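Local coordinates for protein metallo-beta-lactamase (Serratia marcescens, PDB 5AXR) that hydrolyses the beta-lactam ring of antibiotics, as a zinc-dependent subclass B3 metallo-beta-lactamase, at residues F12-N17 against S234-N239. Residues are numbered along the deposited sequence; the frame is centred on the assembly and turned at random.
Sequences FTIYGN and SAYVDN. With NA (sodium ion), chain G; NA (sodium ion), chain F.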
loop_
_atom_site.group_PDB
_atom_site.type_symbol
_atom_site.label_atom_id
_atom_site.label_comp_id
_atom_site.label_asym_id
_atom_site.label_seq_id
_atom_site.Cartn_x
_atom_site.Cartn_y
_atom_site.Cartn_z
ATOM N N PHE A 12 6.118 10.923 -9.954
ATOM C CA PHE A 12 7.362 10.535 -10.607
ATOM C C PHE A 12 7.366 9.046 -10.901
ATOM O O PHE A 12 6.793 8.249 -10.146
ATOM C CB PHE A 12 8.594 10.891 -9.748
ATOM C CG PHE A 12 8.526 10.377 -8.324
ATOM C CD1 PHE A 12 7.796 11.071 -7.356
ATOM C CD2 PHE A 12 9.199 9.214 -7.943
ATOM C CE1 PHE A 12 7.712 10.621 -6.049
ATOM C CE2 PHE A 12 9.092 8.747 -6.635
ATOM C CZ PHE A 12 8.409 9.480 -5.680
ATOM N N THR A 13 8.105 8.674 -11.936
ATOM C CA THR A 13 8.378 7.271 -12.211
ATOM C C THR A 13 9.394 6.703 -11.223
ATOM O O THR A 13 10.442 7.300 -10.959
ATOM C CB THR A 13 8.849 7.069 -13.654
ATOM O OG1 THR A 13 7.834 7.540 -14.573
ATOM C CG2 THR A 13 9.152 5.606 -13.904
ATOM N N ILE A 14 9.057 5.552 -10.662
ATOM C CA ILE A 14 9.946 4.829 -9.765
ATOM C C ILE A 14 10.787 3.874 -10.605
ATOM O O ILE A 14 12.000 3.821 -10.446
ATOM C CB ILE A 14 9.158 4.015 -8.688
ATOM C CG1 ILE A 14 8.504 4.957 -7.662
ATOM C CG2 ILE A 14 10.075 3.021 -7.970
ATOM C CD1 ILE A 14 7.411 4.318 -6.835
ATOM N N TYR A 15 10.143 3.039 -11.410
ATOM C CA TYR A 15 10.908 2.085 -12.236
ATOM C C TYR A 15 10.048 1.537 -13.353
ATOM O O TYR A 15 9.054 0.907 -13.084
ATOM C CB TYR A 15 11.459 0.936 -11.387
ATOM C CG TYR A 15 12.592 0.166 -12.038
ATOM C CD1 TYR A 15 13.912 0.570 -11.893
ATOM C CD2 TYR A 15 12.341 -0.927 -12.835
ATOM C CE1 TYR A 15 14.938 -0.100 -12.531
ATOM C CE2 TYR A 15 13.368 -1.660 -13.394
ATOM C CZ TYR A 15 14.665 -1.218 -13.266
ATOM O OH TYR A 15 15.700 -1.932 -13.835
ATOM N N GLY A 16 10.415 1.822 -14.596
ATOM C CA GLY A 16 9.721 1.271 -15.776
ATOM C C GLY A 16 8.302 1.823 -15.871
ATOM O O GLY A 16 8.112 3.039 -15.871
ATOM N N ASN A 17 7.314 0.939 -15.722
ATOM C CA ASN A 17 5.908 1.350 -15.688
ATOM C C ASN A 17 5.332 1.505 -14.284
ATOM O O ASN A 17 4.119 1.575 -14.134
ATOM C CB ASN A 17 5.051 0.347 -16.492
ATOM C CG ASN A 17 5.070 -1.050 -15.890
ATOM O OD1 ASN A 17 6.069 -1.479 -15.286
ATOM N ND2 ASN A 17 3.942 -1.742 -15.986
ATOM N N SER A 234 17.836 3.401 -10.592
ATOM C CA SER A 234 18.574 2.538 -9.688
ATOM C C SER A 234 18.543 3.038 -8.231
ATOM O O SER A 234 18.686 2.235 -7.320
ATOM C CB SER A 234 20.027 2.370 -10.142
ATOM O OG SER A 234 20.599 3.643 -10.414
ATOM N N ALA A 235 18.302 4.330 -8.027
ATOM C CA ALA A 235 18.184 4.899 -6.677
ATOM C C ALA A 235 17.105 4.208 -5.846
ATOM O O ALA A 235 17.263 4.101 -4.640
ATOM C CB ALA A 235 17.904 6.395 -6.761
ATOM N N TYR A 236 16.096 3.617 -6.503
ATOM C CA TYR A 236 14.995 2.938 -5.804
ATOM C C TYR A 236 15.253 1.460 -5.530
ATOM O O TYR A 236 14.514 0.821 -4.768
ATOM C CB TYR A 236 13.726 3.056 -6.641
ATOM C CG TYR A 236 13.352 4.475 -6.910
ATOM C CD1 TYR A 236 12.863 5.277 -5.899
ATOM C CD2 TYR A 236 13.569 5.041 -8.152
ATOM C CE1 TYR A 236 12.488 6.582 -6.141
ATOM C CE2 TYR A 236 13.274 6.362 -8.387
ATOM C CZ TYR A 236 12.708 7.117 -7.380
ATOM O OH TYR A 236 12.368 8.407 -7.608
ATOM N N VAL A 237 16.225 0.909 -6.245
ATOM C CA VAL A 237 16.591 -0.485 -6.148
ATOM C C VAL A 237 17.474 -0.735 -4.932
ATOM O O VAL A 237 18.539 -0.121 -4.771
ATOM C CB VAL A 237 17.339 -0.952 -7.409
ATOM C CG1 VAL A 237 17.691 -2.424 -7.307
ATOM C CG2 VAL A 237 16.502 -0.685 -8.648
ATOM N N ASP A 238 17.065 -1.718 -4.141
ATOM C CA ASP A 238 17.796 -2.138 -2.965
ATOM C C ASP A 238 17.131 -3.390 -2.427
ATOM O O ASP A 238 16.018 -3.327 -1.883
ATOM C CB ASP A 238 17.756 -1.042 -1.926
ATOM C CG ASP A 238 18.300 -1.477 -0.606
ATOM O OD1 ASP A 238 18.773 -2.634 -0.501
ATOM O OD2 ASP A 238 18.257 -0.635 0.316
ATOM N N ASN A 239 17.748 -4.540 -2.693
ATOM C CA ASN A 239 17.064 -5.812 -2.497
ATOM C C ASN A 239 17.075 -6.314 -1.065
ATOM O O ASN A 239 16.520 -7.373 -0.770
ATOM C CB ASN A 239 17.590 -6.875 -3.474
ATOM C CG ASN A 239 18.992 -7.319 -3.152
ATOM O OD1 ASN A 239 19.610 -6.822 -2.226
ATOM N ND2 ASN A 239 19.451 -8.340 -3.838
HETATM NA NA NA G . 14.225 -0.933 -2.583
HETATM NA NA NA F . 12.323 9.174 -10.499
HETATM O O HOH W 1 12.093 11.833 -10.038
HETATM O O HOH W 2 12.227 8.823 -13.275
#
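Ile-14 and Tyr-236 mark the closest backbone approach, with their CA atoms 6.7 Å apart. Residues 12-15 form an edge strand of one sheet of the metallo-beta-lactamase fold, and 16-17 continue as a loop. Ile-14 and Tyr-15 both face Thr-18 in a classic beta bulge, and the chain turns a corner there. Residues 234-239 link helix 221-231 to helix 241-259. They start in a 3-10 segment, where Val-237 N hydrogen-bonds to Ser-234 O.

Tyr-236 supplies most of the area that residues 234-239 bury here. Its CG lies anti to its carbonyl carbon (chi1 -58°), and the ring reaches across to the strand edge. Ile-14 CG2 sits over one face of this ring, 4.2 Å from the centroid and 26° off the normal, a CH-pi contact. With CG2 opposite the backbone N, this methyl rather than CG1 meets the ring. Ile-14 O lies at the rim of the ring, lifted out of its plane, 3.0 Å from Tyr-236 CD2. Farther along, the Phe-12 ring crosses Tyr-236 obliquely, with Phe-12 CE2 4.0 Å from Tyr-236 CZ. Both side chains touch Gln-225 of helix 221-231. Beyond the corner, Tyr-15 CE1 meets Val-237 CG2 at 4.2 Å, and both residues rest on Ile-210 of strand 210-213. Tyr-15 OH hydrogen-bonds to Lys-166 O.

The contact lies away from the zinc site, but sodium ions bind here. One is held by Tyr-236 O. Another bridges the two segments at the edge of the Tyr-236 ring, in its plane. Two waters bind this second sodium ion, which is 2.7 Å from Thr-13 O and 3.0 Å from Tyr-236 OH.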